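Local coordinates for protein endo-1,4-beta-xylanase 1 (Hypocrea jecorina, PDB 1XYN) that hydrolyses internal beta-1,4-xylosidic bonds of xylan, a major plant cell-wall hemicellulose, releasing xylooligosaccharides and xylose, at residues Asn4-Tyr9 / Val36-Thr41; Gly13-Ser18 / Trp28-Asp33; Met79-Asn84 / Asn129-Ser134; Thr90-Val95 / Ile104-Arg109. All coordinates share one frame; numbering follows the deposited sequence.

The four contacts belong to one beta-rich GH11 domain, and interactions 1 and 2 are the pair that touch. Tyr17, from segment 13-18 of interaction 2, brings its OH to 2.6 Å from Asp6 OD1 of interaction 1, a probable hydrogen bond between the two sheets of the sandwich. Interactions 1, 3 and 4 all reach the larger, curled sheet; interaction 3 holds the calcium ion, and the centres of interactions 3 and 4 are about 17 Å apart. On the cleft side, Gln7 of interaction 1 comes within about 3 Å of Tyr158, side chain to side chain, and interaction 4 includes Arg109; both Tyr158 and Arg109 probably bind substrate, as in related enzymes.

Interaction 1. Residues Asn4-Tyr9 / Val36-Thr41; sequences NYDQNY and VGVGWT
Gly39 O is gripped by two successive amides of the neighbouring strand: Asn4 N at 3.0 Å, lying almost in line with the C=O bond, and Tyr5 N by a weak, bent bond of 3.2 Å. Two residues facing one make this a classic beta bulge, at the start of strand 5-10. The side chain of Asn4 adds a separate bond: its CG sits between the backbone N and the carbonyl carbon (chi1 71°), which brings OD1 over to accept from Thr41 N at 3.0 Å, while ND2 packs near Thr41 CB. Beyond the bulge the pairing is regular antiparallel: Gly39 N gives to Tyr5 O at 2.9 Å, Gln7 N to Gly37 O at 2.7 Å, and Gly37 N to Gln7 O. These strands form an outer part of the larger sheet in the GH11 jelly roll. Asp6, Asn8, Val36 and Val38 line the face packed against Tyr17, whose OH bonds Asp6 OD1. Asn8 and Val36 run side by side there; Asn8 OD1, hydrogen-bonded to Gln10 NE2, lies 3.8 Å from Val36 CG1. The other face carries Tyr5 and Gln7; glycines stand opposite both, and the Tyr5 ring stacks with that of Tyr158, a probable substrate-binding residue.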
loop_
_atom_site.group_PDB
_atom_site.type_symbol
_atom_site.label_atom_id
_atom_site.label_comp_id
_atom_site.label_asym_id
_atom_site.label_seq_id
_atom_site.Cartn_x
_atom_site.Cartn_y
_atom_site.Cartn_z
ATOM N N ASN A 4 -9.722 -19.902 14.457
ATOM C CA ASN A 4 -10.870 -19.042 14.687
ATOM C C ASN A 4 -10.710 -17.732 13.930
ATOM O O ASN A 4 -11.410 -16.756 14.213
ATOM C CB ASN A 4 -11.071 -18.784 16.186
ATOM C CG ASN A 4 -9.999 -17.885 16.786
ATOM O OD1 ASN A 4 -8.819 -17.996 16.468
ATOM N ND2 ASN A 4 -10.414 -16.990 17.668
ATOM N N TYR A 5 -9.762 -17.703 12.994
ATOM C CA TYR A 5 -9.533 -16.508 12.187
ATOM C C TYR A 5 -9.178 -16.846 10.749
ATOM O O TYR A 5 -8.353 -17.719 10.479
ATOM C CB TYR A 5 -8.454 -15.605 12.781
ATOM C CG TYR A 5 -8.408 -14.252 12.114
ATOM C CD1 TYR A 5 -9.348 -13.274 12.433
ATOM C CD2 TYR A 5 -7.451 -13.956 11.142
ATOM C CE1 TYR A 5 -9.342 -12.029 11.801
ATOM C CE2 TYR A 5 -7.436 -12.715 10.499
ATOM C CZ TYR A 5 -8.385 -11.757 10.836
ATOM O OH TYR A 5 -8.389 -10.528 10.217
ATOM N N ASP A 6 -9.819 -16.136 9.832
ATOM C CA ASP A 6 -9.606 -16.328 8.409
ATOM C C ASP A 6 -9.076 -15.036 7.791
ATOM O O ASP A 6 -9.765 -14.010 7.745
ATOM C CB ASP A 6 -10.915 -16.771 7.739
ATOM C CG ASP A 6 -10.842 -16.767 6.216
ATOM O OD1 ASP A 6 -9.732 -16.857 5.652
ATOM O OD2 ASP A 6 -11.911 -16.677 5.575
ATOM N N GLN A 7 -7.821 -15.093 7.363
ATOM C CA GLN A 7 -7.165 -13.966 6.729
ATOM C C GLN A 7 -7.546 -14.004 5.262
ATOM O O GLN A 7 -7.200 -14.949 4.554
ATOM C CB GLN A 7 -5.644 -14.091 6.898
ATOM C CG GLN A 7 -4.812 -13.083 6.108
ATOM C CD GLN A 7 -5.224 -11.636 6.343
ATOM O OE1 GLN A 7 -5.016 -10.782 5.480
ATOM N NE2 GLN A 7 -5.803 -11.355 7.506
ATOM N N ASN A 8 -8.304 -13.009 4.821
ATOM C CA ASN A 8 -8.712 -12.951 3.424
ATOM C C ASN A 8 -8.573 -11.546 2.853
ATOM O O ASN A 8 -9.513 -10.746 2.879
ATOM C CB ASN A 8 -10.139 -13.458 3.249
ATOM C CG ASN A 8 -10.518 -13.618 1.790
ATOM O OD1 ASN A 8 -9.718 -13.348 0.887
ATOM N ND2 ASN A 8 -11.739 -14.083 1.550
ATOM N N TYR A 9 -7.391 -11.269 2.313
ATOM C CA TYR A 9 -7.083 -9.973 1.733
ATOM C C TYR A 9 -6.667 -10.165 0.285
ATOM O O TYR A 9 -5.903 -11.068 -0.032
ATOM C CB TYR A 9 -5.955 -9.311 2.534
ATOM C CG TYR A 9 -5.486 -7.981 2.001
ATOM C CD1 TYR A 9 -6.119 -6.800 2.374
ATOM C CD2 TYR A 9 -4.396 -7.903 1.133
ATOM C CE1 TYR A 9 -5.682 -5.566 1.898
ATOM C CE2 TYR A 9 -3.949 -6.677 0.648
ATOM C CZ TYR A 9 -4.597 -5.513 1.035
ATOM O OH TYR A 9 -4.169 -4.298 0.551
ATOM N N VAL A 36 -3.793 -14.372 2.126
ATOM C CA VAL A 36 -4.841 -15.271 2.605
ATOM C C VAL A 36 -4.246 -16.367 3.472
ATOM O O VAL A 36 -3.112 -16.792 3.263
ATOM C CB VAL A 36 -5.592 -15.972 1.453
ATOM C CG1 VAL A 36 -6.325 -14.967 0.588
ATOM C CG2 VAL A 36 -4.628 -16.821 0.637
ATOM N N GLY A 37 -5.038 -16.863 4.412
ATOM C CA GLY A 37 -4.573 -17.925 5.280
ATOM C C GLY A 37 -5.490 -18.034 6.471
ATOM O O GLY A 37 -6.443 -17.263 6.593
ATOM N N VAL A 38 -5.204 -18.981 7.354
ATOM C CA VAL A 38 -6.028 -19.189 8.543
ATOM C C VAL A 38 -5.189 -19.256 9.814
ATOM O O VAL A 38 -4.010 -19.593 9.777
ATOM C CB VAL A 38 -6.900 -20.471 8.417
ATOM C CG1 VAL A 38 -7.786 -20.380 7.179
ATOM C CG2 VAL A 38 -6.032 -21.720 8.374
ATOM N N GLY A 39 -5.805 -18.947 10.942
ATOM C CA GLY A 39 -5.080 -18.978 12.193
ATOM C C GLY A 39 -5.894 -18.594 13.412
ATOM O O GLY A 39 -6.994 -19.113 13.617
ATOM N N TRP A 40 -5.392 -17.635 14.189
ATOM C CA TRP A 40 -6.058 -17.244 15.423
ATOM C C TRP A 40 -6.243 -15.744 15.612
ATOM O O TRP A 40 -5.421 -14.940 15.181
ATOM C CB TRP A 40 -5.299 -17.857 16.612
ATOM C CG TRP A 40 -5.085 -19.350 16.456
ATOM C CD1 TRP A 40 -5.859 -20.347 16.982
ATOM C CD2 TRP A 40 -4.081 -20.005 15.654
ATOM N NE1 TRP A 40 -5.406 -21.575 16.548
ATOM C CE2 TRP A 40 -4.322 -21.394 15.733
ATOM C CE3 TRP A 40 -3.010 -19.549 14.870
ATOM C CZ2 TRP A 40 -3.528 -22.332 15.055
ATOM C CZ3 TRP A 40 -2.226 -20.480 14.200
ATOM C CH2 TRP A 40 -2.489 -21.857 14.296
ATOM N N THR A 41 -7.339 -15.385 16.267
ATOM C CA THR A 41 -7.686 -13.992 16.538
ATOM C C THR A 41 -6.658 -13.273 17.429
ATOM O O THR A 41 -6.477 -12.051 17.336
ATOM C CB THR A 41 -9.113 -13.912 17.155
ATOM O OG1 THR A 41 -10.085 -14.210 16.140
ATOM C CG2 THR A 41 -9.405 -12.531 17.740
#

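Interaction 2. Residues Gly13-Ser18 / Trp28-Asp33; sequences GQVSYS and WNTQDD
With CG anti to the backbone N in both (chi1 -174° and -170°), the side chains of the paired residues Gln14 and Asn29 run out from the same face of the hairpin. Gln14 stays extended beyond CG and crosses Asn29 obliquely, the two amide planes 23° apart. The amides meet through a water, which donates to Gln14 OE1 at 3.0 Å and accepts from Asn29 ND2 at 3.2 Å. Beneath them the backbones form a hydrogen-bonded antiparallel pair: Asn29 N reaches Gln14 O at 2.7 Å, in the carbonyl plane, whereas Gln14 N meets Asn29 O at 3.2 Å from well above that plane. On the reverse face Val15 turns CG2 toward Thr30 CG2, 3.9 Å away, and more loosely toward Trp28 CB. Thr30 OG1 accepts from Asp32 N at 2.9 Å, closing an ST turn as the chain leaves the strand, and it also bonds Gly12 O. The same oxygen lies 3.5 Å from Gly13 CA, where a beta carbon would collide with it. Strand 14-19 is outermost in its sheet within this chain; strand 23-30 continues the sheet to strand 168-177, while Val15 and Trp28 both pack onto Phe34 of strand 34-40.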
loop_
_atom_site.group_PDB
_atom_site.type_symbol
_atom_site.label_atom_id
_atom_site.label_comp_id
_atom_site.label_asym_id
_atom_site.label_seq_id
_atom_site.Cartn_x
_atom_site.Cartn_y
_atom_site.Cartn_z
ATOM N N GLY A 13 -7.319 -9.440 -9.737
ATOM C CA GLY A 13 -6.925 -10.643 -10.447
ATOM C C GLY A 13 -7.616 -11.918 -10.015
ATOM O O GLY A 13 -8.578 -11.912 -9.241
ATOM N N GLN A 14 -7.100 -13.035 -10.516
ATOM C CA GLN A 14 -7.664 -14.341 -10.217
ATOM C C GLN A 14 -7.076 -14.962 -8.943
ATOM O O GLN A 14 -5.932 -15.404 -8.932
ATOM C CB GLN A 14 -7.478 -15.261 -11.433
ATOM C CG GLN A 14 -8.154 -16.622 -11.322
ATOM C CD GLN A 14 -8.110 -17.427 -12.613
ATOM O OE1 GLN A 14 -7.428 -17.066 -13.569
ATOM N NE2 GLN A 14 -8.847 -18.530 -12.640
ATOM N N VAL A 15 -7.844 -14.914 -7.852
ATOM C CA VAL A 15 -7.430 -15.495 -6.570
ATOM C C VAL A 15 -8.575 -16.358 -6.032
ATOM O O VAL A 15 -9.622 -15.844 -5.638
ATOM C CB VAL A 15 -7.057 -14.411 -5.506
ATOM C CG1 VAL A 15 -6.691 -15.075 -4.173
ATOM C CG2 VAL A 15 -5.884 -13.564 -5.986
ATOM N N SER A 16 -8.374 -17.673 -6.069
ATOM C CA SER A 16 -9.355 -18.641 -5.601
ATOM C C SER A 16 -8.936 -19.177 -4.238
ATOM O O SER A 16 -8.145 -20.108 -4.143
ATOM C CB SER A 16 -9.450 -19.795 -6.597
ATOM O OG SER A 16 -9.366 -19.310 -7.928
ATOM N N TYR A 17 -9.478 -18.580 -3.186
ATOM C CA TYR A 17 -9.168 -18.962 -1.819
ATOM C C TYR A 17 -10.265 -19.836 -1.210
ATOM O O TYR A 17 -11.435 -19.471 -1.224
ATOM C CB TYR A 17 -8.976 -17.691 -0.979
ATOM C CG TYR A 17 -8.781 -17.939 0.497
ATOM C CD1 TYR A 17 -7.833 -18.858 0.952
ATOM C CD2 TYR A 17 -9.559 -17.265 1.441
ATOM C CE1 TYR A 17 -7.664 -19.102 2.310
ATOM C CE2 TYR A 17 -9.397 -17.501 2.794
ATOM C CZ TYR A 17 -8.451 -18.422 3.221
ATOM O OH TYR A 17 -8.302 -18.668 4.559
ATOM N N SER A 18 -9.866 -20.962 -0.631
ATOM C CA SER A 18 -10.807 -21.881 -0.007
ATOM C C SER A 18 -10.401 -22.238 1.420
ATOM O O SER A 18 -9.610 -23.159 1.635
ATOM C CB SER A 18 -10.933 -23.165 -0.829
ATOM O OG SER A 18 -11.288 -22.886 -2.168
ATOM N N TRP A 28 -3.908 -18.945 -7.723
ATOM C CA TRP A 28 -3.907 -17.544 -8.120
ATOM C C TRP A 28 -3.226 -17.301 -9.454
ATOM O O TRP A 28 -2.472 -18.141 -9.942
ATOM C CB TRP A 28 -3.274 -16.665 -7.014
ATOM C CG TRP A 28 -1.761 -16.823 -6.844
ATOM C CD1 TRP A 28 -0.791 -16.102 -7.481
ATOM C CD2 TRP A 28 -1.066 -17.778 -6.015
ATOM N NE1 TRP A 28 0.455 -16.551 -7.109
ATOM C CE2 TRP A 28 0.319 -17.574 -6.215
ATOM C CE3 TRP A 28 -1.478 -18.777 -5.125
ATOM C CZ2 TRP A 28 1.294 -18.341 -5.563
ATOM C CZ3 TRP A 28 -0.507 -19.537 -4.476
ATOM C CH2 TRP A 28 0.865 -19.311 -4.702
ATOM N N ASN A 29 -3.546 -16.158 -10.047
ATOM C CA ASN A 29 -2.991 -15.696 -11.318
ATOM C C ASN A 29 -3.316 -14.204 -11.316
ATOM O O ASN A 29 -4.278 -13.748 -11.941
ATOM C CB ASN A 29 -3.652 -16.398 -12.502
ATOM C CG ASN A 29 -2.933 -16.126 -13.812
ATOM O OD1 ASN A 29 -1.925 -15.418 -13.843
ATOM N ND2 ASN A 29 -3.444 -16.693 -14.899
ATOM N N THR A 30 -2.509 -13.444 -10.583
ATOM C CA THR A 30 -2.754 -12.021 -10.433
ATOM C C THR A 30 -1.508 -11.134 -10.424
ATOM O O THR A 30 -0.386 -11.602 -10.216
ATOM C CB THR A 30 -3.558 -11.784 -9.140
ATOM O OG1 THR A 30 -3.808 -10.390 -8.967
ATOM C CG2 THR A 30 -2.800 -12.305 -7.930
ATOM N N GLN A 31 -1.723 -9.850 -10.692
ATOM C CA GLN A 31 -0.656 -8.853 -10.690
ATOM C C GLN A 31 -0.706 -8.131 -9.355
ATOM O O GLN A 31 0.251 -7.470 -8.959
ATOM C CB GLN A 31 -0.868 -7.820 -11.807
ATOM C CG GLN A 31 -0.507 -8.291 -13.204
ATOM C CD GLN A 31 0.992 -8.411 -13.413
ATOM O OE1 GLN A 31 1.532 -9.515 -13.503
ATOM N NE2 GLN A 31 1.672 -7.268 -13.497
ATOM N N ASP A 32 -1.834 -8.276 -8.666
ATOM C CA ASP A 32 -2.057 -7.611 -7.391
ATOM C C ASP A 32 -1.849 -8.464 -6.143
ATOM O O ASP A 32 -2.186 -9.649 -6.112
ATOM C CB ASP A 32 -3.455 -6.988 -7.359
ATOM C CG ASP A 32 -3.713 -6.070 -8.531
ATOM O OD1 ASP A 32 -2.881 -5.184 -8.810
ATOM O OD2 ASP A 32 -4.762 -6.230 -9.175
ATOM N N ASP A 33 -1.355 -7.800 -5.098
ATOM C CA ASP A 33 -1.061 -8.414 -3.813
ATOM C C ASP A 33 -2.309 -8.915 -3.103
ATOM O O ASP A 33 -3.369 -8.287 -3.153
ATOM C CB ASP A 33 -0.327 -7.401 -2.915
ATOM C CG ASP A 33 0.108 -7.995 -1.573
ATOM O OD1 ASP A 33 0.561 -9.160 -1.549
ATOM O OD2 ASP A 33 0.008 -7.289 -0.542
HETATM O O HOH W 1 -5.724 -18.855 -15.200
#

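Interaction 3. Residues Met79-Asn84 / Asn129-Ser134; sequences MEDNHN and NSPRTS. With CA (calcium ion), chain B.
The chain turns a corner at Glu80, and there its carbonyl oxygen takes the amide of Arg132 from the 129-134 loop at 2.8 Å, with Pro131 CA also close to it at 3.1 Å. Glu80 and Asp81 together face Leu63, a classic beta bulge in the larger sheet of the GH11 fold. Side by side, the Glu80 and Arg132 side chains point the same way into a salt bridge. Glu80 bends at chi2 and presents OE1 to the guanidinium edge; NE meets it at 2.7 Å, NH2 at 2.8 Å. Both nitrogens close on this one oxygen, which lies in the guanidinium plane, while the carboxylate is turned 48° from that plane. Tyr102 OH bonds the other oxygen, OE2, and Arg132 NH2 also reaches Thr136 O, which should limit rotation of both groups. A leucine in place of Arg132 would probably leave the buried carboxylate of Glu80 without its main counter-charge and Thr136 O without this donor. Asp81 stands with CG anti to the backbone N (chi1 -168°); its side chain crosses that of Pro131 at about a right angle, with OD1 3.3 Å from Pro131 CB. The calcium ion is bound by Asp81 OD2 at 2.6 Å and by His83 NE2 at 2.7 Å.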
loop_
_atom_site.group_PDB
_atom_site.type_symbol
_atom_site.label_atom_id
_atom_site.label_comp_id
_atom_site.label_asym_id
_atom_site.label_seq_id
_atom_site.Cartn_x
_atom_site.Cartn_y
_atom_site.Cartn_z
ATOM N N MET A 79 9.005 -16.120 7.309
ATOM C CA MET A 79 8.980 -16.797 6.023
ATOM C C MET A 79 9.673 -18.133 6.025
ATOM O O MET A 79 10.854 -18.218 6.329
ATOM C CB MET A 79 9.597 -15.901 4.952
ATOM C CG MET A 79 8.701 -14.777 4.512
ATOM S SD MET A 79 9.557 -13.616 3.450
ATOM C CE MET A 79 9.001 -12.083 4.186
ATOM N N GLU A 80 8.919 -19.172 5.691
ATOM C CA GLU A 80 9.443 -20.523 5.628
ATOM C C GLU A 80 9.809 -20.827 4.199
ATOM O O GLU A 80 10.593 -21.737 3.907
ATOM C CB GLU A 80 8.400 -21.523 6.135
ATOM C CG GLU A 80 7.995 -21.281 7.583
ATOM C CD GLU A 80 9.154 -21.476 8.542
ATOM O OE1 GLU A 80 9.710 -22.588 8.571
ATOM O OE2 GLU A 80 9.505 -20.525 9.272
ATOM N N ASP A 81 9.287 -19.989 3.314
ATOM C CA ASP A 81 9.518 -20.123 1.898
ATOM C C ASP A 81 9.203 -18.813 1.209
ATOM O O ASP A 81 8.339 -18.061 1.655
ATOM C CB ASP A 81 8.616 -21.221 1.369
ATOM C CG ASP A 81 8.962 -21.643 -0.020
ATOM O OD1 ASP A 81 10.081 -21.367 -0.506
ATOM O OD2 ASP A 81 8.074 -22.266 -0.616
ATOM N N ASN A 82 9.928 -18.538 0.132
ATOM C CA ASN A 82 9.745 -17.314 -0.640
ATOM C C ASN A 82 10.421 -17.423 -2.004
ATOM O O ASN A 82 11.451 -18.101 -2.152
ATOM C CB ASN A 82 10.270 -16.080 0.117
ATOM C CG ASN A 82 11.799 -16.030 0.211
ATOM O OD1 ASN A 82 12.437 -15.174 -0.411
ATOM N ND2 ASN A 82 12.386 -16.925 1.011
ATOM N N HIS A 83 9.788 -16.813 -3.006
ATOM C CA HIS A 83 10.288 -16.796 -4.380
ATOM C C HIS A 83 10.142 -15.410 -4.923
ATOM O O HIS A 83 9.077 -14.809 -4.782
ATOM C CB HIS A 83 9.452 -17.682 -5.270
ATOM C CG HIS A 83 9.327 -19.063 -4.763
ATOM N ND1 HIS A 83 10.005 -20.119 -5.326
ATOM C CD2 HIS A 83 8.625 -19.566 -3.724
ATOM C CE1 HIS A 83 9.722 -21.219 -4.655
ATOM N NE2 HIS A 83 8.884 -20.909 -3.679
ATOM N N ASN A 84 11.198 -14.932 -5.578
ATOM C CA ASN A 84 11.228 -13.614 -6.201
ATOM C C ASN A 84 10.714 -12.565 -5.232
ATOM O O ASN A 84 9.871 -11.745 -5.579
ATOM C CB ASN A 84 10.383 -13.619 -7.480
ATOM C CG ASN A 84 10.775 -14.739 -8.438
ATOM O OD1 ASN A 84 11.838 -14.694 -9.065
ATOM N ND2 ASN A 84 9.925 -15.758 -8.543
ATOM N N ASN A 129 16.671 -19.499 5.766
ATOM C CA ASN A 129 17.734 -19.683 4.777
ATOM C C ASN A 129 17.581 -20.967 3.977
ATOM O O ASN A 129 18.135 -21.099 2.888
ATOM C CB ASN A 129 19.124 -19.602 5.436
ATOM C CG ASN A 129 19.420 -18.217 6.031
ATOM O OD1 ASN A 129 18.859 -17.212 5.604
ATOM N ND2 ASN A 129 20.300 -18.172 7.021
ATOM N N SER A 130 16.832 -21.918 4.522
ATOM C CA SER A 130 16.577 -23.178 3.825
ATOM C C SER A 130 15.062 -23.345 3.725
ATOM O O SER A 130 14.443 -23.952 4.603
ATOM C CB SER A 130 17.192 -24.352 4.585
ATOM O OG SER A 130 18.596 -24.213 4.669
ATOM N N PRO A 131 14.447 -22.827 2.637
ATOM C CA PRO A 131 13.005 -22.884 2.385
ATOM C C PRO A 131 12.388 -24.273 2.491
ATOM O O PRO A 131 12.985 -25.265 2.050
ATOM C CB PRO A 131 12.887 -22.345 0.958
ATOM C CG PRO A 131 14.053 -21.440 0.830
ATOM C CD PRO A 131 15.140 -22.256 1.470
ATOM N N ARG A 132 11.195 -24.322 3.080
ATOM C CA ARG A 132 10.433 -25.559 3.252
ATOM C C ARG A 132 8.942 -25.254 3.148
ATOM O O ARG A 132 8.522 -24.098 3.225
ATOM C CB ARG A 132 10.739 -26.242 4.604
ATOM C CG ARG A 132 10.477 -25.369 5.821
ATOM C CD ARG A 132 10.667 -26.103 7.155
ATOM N NE ARG A 132 10.339 -25.201 8.257
ATOM C CZ ARG A 132 10.362 -25.512 9.550
ATOM N NH1 ARG A 132 10.696 -26.730 9.946
ATOM N NH2 ARG A 132 10.072 -24.586 10.453
ATOM N N THR A 133 8.154 -26.305 2.952
ATOM C CA THR A 133 6.711 -26.185 2.835
ATOM C C THR A 133 5.994 -27.013 3.901
ATOM O O THR A 133 4.766 -27.085 3.911
ATOM C CB THR A 133 6.233 -26.638 1.441
ATOM O OG1 THR A 133 6.827 -27.903 1.116
ATOM C CG2 THR A 133 6.617 -25.614 0.392
ATOM N N SER A 134 6.767 -27.607 4.811
ATOM C CA SER A 134 6.228 -28.448 5.891
ATOM C C SER A 134 7.092 -28.290 7.141
ATOM O O SER A 134 8.322 -28.324 7.049
ATOM C CB SER A 134 6.263 -29.927 5.476
ATOM O OG SER A 134 5.767 -30.124 4.162
HETATM CA CA CA B . 9.485 -23.318 -2.591
#

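Interaction 4. Residues Thr90-Val95 / Ile104-Arg109; sequences TVKGTV and IWENTR
Trp105 reaches across to Val91, and its side chain can be followed outward from the strand. CB lies 3.6 Å from Thr90 O, the carbonyl that also accepts from Glu106 N. CG stands anti to the carbonyl carbon, beside the backbone N (chi1 -58°), and the indole turns one face to Val91. CE3 comes near Thr90 C, and at the far rim CZ3 and CH2 each lie 3.5 Å from Val91 CG2. That methyl sits over the six-membered ring, 3.5 Å from its centroid and 10° off the normal, a CH-pi contact. NE1 bonds Thr103 OG1 in the same strand, which probably steadies the ring's turn. An alanine here is likely to strip Val91 CG2 of its aromatic floor and leave Thr103 OG1 without the indole N-H.

The other face carries Thr90, Ile104 and Glu106. Lys92, whose CB points toward the partner strand, bends at chi2 to bring CE 3.4 Å from Glu106 OE1; its NZ makes a long salt bridge to the same oxygen. Ile104 sends CD1 to Val95 CG1 at 3.9 Å, and both residues press on Ala145 of helix 139-148. Between the strands, Lys92 N gives to Ile104 O at 2.7 Å, and Ile104 N to Gly93 O. A water joins Thr90 OG1 to Glu106 O. Strands 90-97 and 100-109 form an antiparallel beta hairpin at one end of the larger GH11 sheet, and strand 100-109 runs on to Arg109, which probably binds substrate, as in relatives.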
loop_
_atom_site.group_PDB
_atom_site.type_symbol
_atom_site.label_atom_id
_atom_site.label_comp_id
_atom_site.label_asym_id
_atom_site.label_seq_id
_atom_site.Cartn_x
_atom_site.Cartn_y
_atom_site.Cartn_z
ATOM N N THR A 90 16.446 -3.484 6.291
ATOM C CA THR A 90 17.756 -3.623 6.900
ATOM C C THR A 90 17.942 -4.965 7.611
ATOM O O THR A 90 17.099 -5.377 8.408
ATOM C CB THR A 90 17.957 -2.495 7.939
ATOM O OG1 THR A 90 17.708 -1.224 7.323
ATOM C CG2 THR A 90 19.362 -2.522 8.509
ATOM N N VAL A 91 19.047 -5.642 7.322
ATOM C CA VAL A 91 19.336 -6.905 7.987
ATOM C C VAL A 91 19.795 -6.549 9.399
ATOM O O VAL A 91 20.532 -5.587 9.598
ATOM C CB VAL A 91 20.437 -7.706 7.266
ATOM C CG1 VAL A 91 20.562 -9.107 7.867
ATOM C CG2 VAL A 91 20.128 -7.803 5.792
ATOM N N LYS A 92 19.312 -7.303 10.379
ATOM C CA LYS A 92 19.649 -7.073 11.774
ATOM C C LYS A 92 20.525 -8.165 12.372
ATOM O O LYS A 92 21.359 -7.893 13.236
ATOM C CB LYS A 92 18.369 -6.912 12.586
ATOM C CG LYS A 92 17.655 -5.613 12.291
ATOM C CD LYS A 92 18.437 -4.444 12.854
ATOM C CE LYS A 92 17.858 -3.132 12.424
ATOM N NZ LYS A 92 18.432 -2.026 13.227
ATOM N N GLY A 93 20.340 -9.396 11.909
ATOM C CA GLY A 93 21.133 -10.493 12.422
ATOM C C GLY A 93 20.545 -11.820 12.012
ATOM O O GLY A 93 19.996 -11.942 10.924
ATOM N N THR A 94 20.691 -12.825 12.867
ATOM C CA THR A 94 20.153 -14.148 12.583
ATOM C C THR A 94 19.636 -14.838 13.838
ATOM O O THR A 94 19.810 -14.355 14.960
ATOM C CB THR A 94 21.204 -15.101 11.922
ATOM O OG1 THR A 94 22.247 -15.395 12.861
ATOM C CG2 THR A 94 21.793 -14.491 10.649
ATOM N N VAL A 95 18.986 -15.974 13.617
ATOM C CA VAL A 95 18.443 -16.808 14.670
ATOM C C VAL A 95 18.334 -18.195 14.073
ATOM O O VAL A 95 17.937 -18.354 12.926
ATOM C CB VAL A 95 17.045 -16.330 15.140
ATOM C CG1 VAL A 95 16.087 -16.193 13.958
ATOM C CG2 VAL A 95 16.476 -17.295 16.184
ATOM N N ILE A 104 17.259 -11.967 9.948
ATOM C CA ILE A 104 16.278 -11.032 10.466
ATOM C C ILE A 104 16.419 -9.681 9.782
ATOM O O ILE A 104 17.530 -9.222 9.543
ATOM C CB ILE A 104 16.438 -10.894 11.987
ATOM C CG1 ILE A 104 16.281 -12.274 12.634
ATOM C CG2 ILE A 104 15.427 -9.902 12.557
ATOM C CD1 ILE A 104 16.577 -12.295 14.114
ATOM N N TRP A 105 15.281 -9.088 9.420
ATOM C CA TRP A 105 15.230 -7.785 8.765
ATOM C C TRP A 105 14.242 -6.895 9.493
ATOM O O TRP A 105 13.330 -7.375 10.165
ATOM C CB TRP A 105 14.723 -7.894 7.316
ATOM C CG TRP A 105 15.501 -8.774 6.417
ATOM C CD1 TRP A 105 15.552 -10.141 6.444
ATOM C CD2 TRP A 105 16.299 -8.363 5.306
ATOM N NE1 TRP A 105 16.323 -10.607 5.410
ATOM C CE2 TRP A 105 16.800 -9.540 4.693
ATOM C CE3 TRP A 105 16.638 -7.115 4.762
ATOM C CZ2 TRP A 105 17.627 -9.508 3.560
ATOM C CZ3 TRP A 105 17.456 -7.080 3.632
ATOM C CH2 TRP A 105 17.942 -8.276 3.044
ATOM N N GLU A 106 14.442 -5.592 9.376
ATOM C CA GLU A 106 13.527 -4.621 9.950
ATOM C C GLU A 106 13.242 -3.690 8.784
ATOM O O GLU A 106 14.151 -3.316 8.035
ATOM C CB GLU A 106 14.135 -3.840 11.115
ATOM C CG GLU A 106 13.213 -2.701 11.594
ATOM C CD GLU A 106 13.560 -2.151 12.977
ATOM O OE1 GLU A 106 14.753 -1.895 13.248
ATOM O OE2 GLU A 106 12.630 -1.967 13.797
ATOM N N ASN A 107 11.975 -3.344 8.611
ATOM C CA ASN A 107 11.577 -2.475 7.521
ATOM C C ASN A 107 10.501 -1.547 8.025
ATOM O O ASN A 107 9.965 -1.743 9.115
ATOM C CB ASN A 107 11.047 -3.316 6.356
ATOM C CG ASN A 107 10.764 -2.487 5.120
ATOM O OD1 ASN A 107 11.420 -1.471 4.874
ATOM N ND2 ASN A 107 9.796 -2.923 4.326
ATOM N N THR A 108 10.220 -0.507 7.255
ATOM C CA THR A 108 9.202 0.447 7.634
ATOM C C THR A 108 8.250 0.642 6.460
ATOM O O THR A 108 8.660 0.668 5.301
ATOM C CB THR A 108 9.827 1.790 8.066
ATOM O OG1 THR A 108 10.822 1.547 9.069
ATOM C CG2 THR A 108 8.767 2.723 8.643
ATOM N N ARG A 109 6.964 0.679 6.780
ATOM C CA ARG A 109 5.908 0.863 5.802
ATOM C C ARG A 109 5.236 2.196 6.123
ATOM O O ARG A 109 4.595 2.340 7.162
ATOM C CB ARG A 109 4.910 -0.298 5.906
ATOM C CG ARG A 109 5.403 -1.599 5.274
ATOM C CD ARG A 109 5.507 -1.427 3.766
ATOM N NE ARG A 109 6.102 -2.571 3.081
ATOM C CZ ARG A 109 6.445 -2.576 1.790
ATOM N NH1 ARG A 109 6.247 -1.498 1.038
ATOM N NH2 ARG A 109 7.004 -3.658 1.253
HETATM O O HOH W 2 15.062 -0.486 6.987
#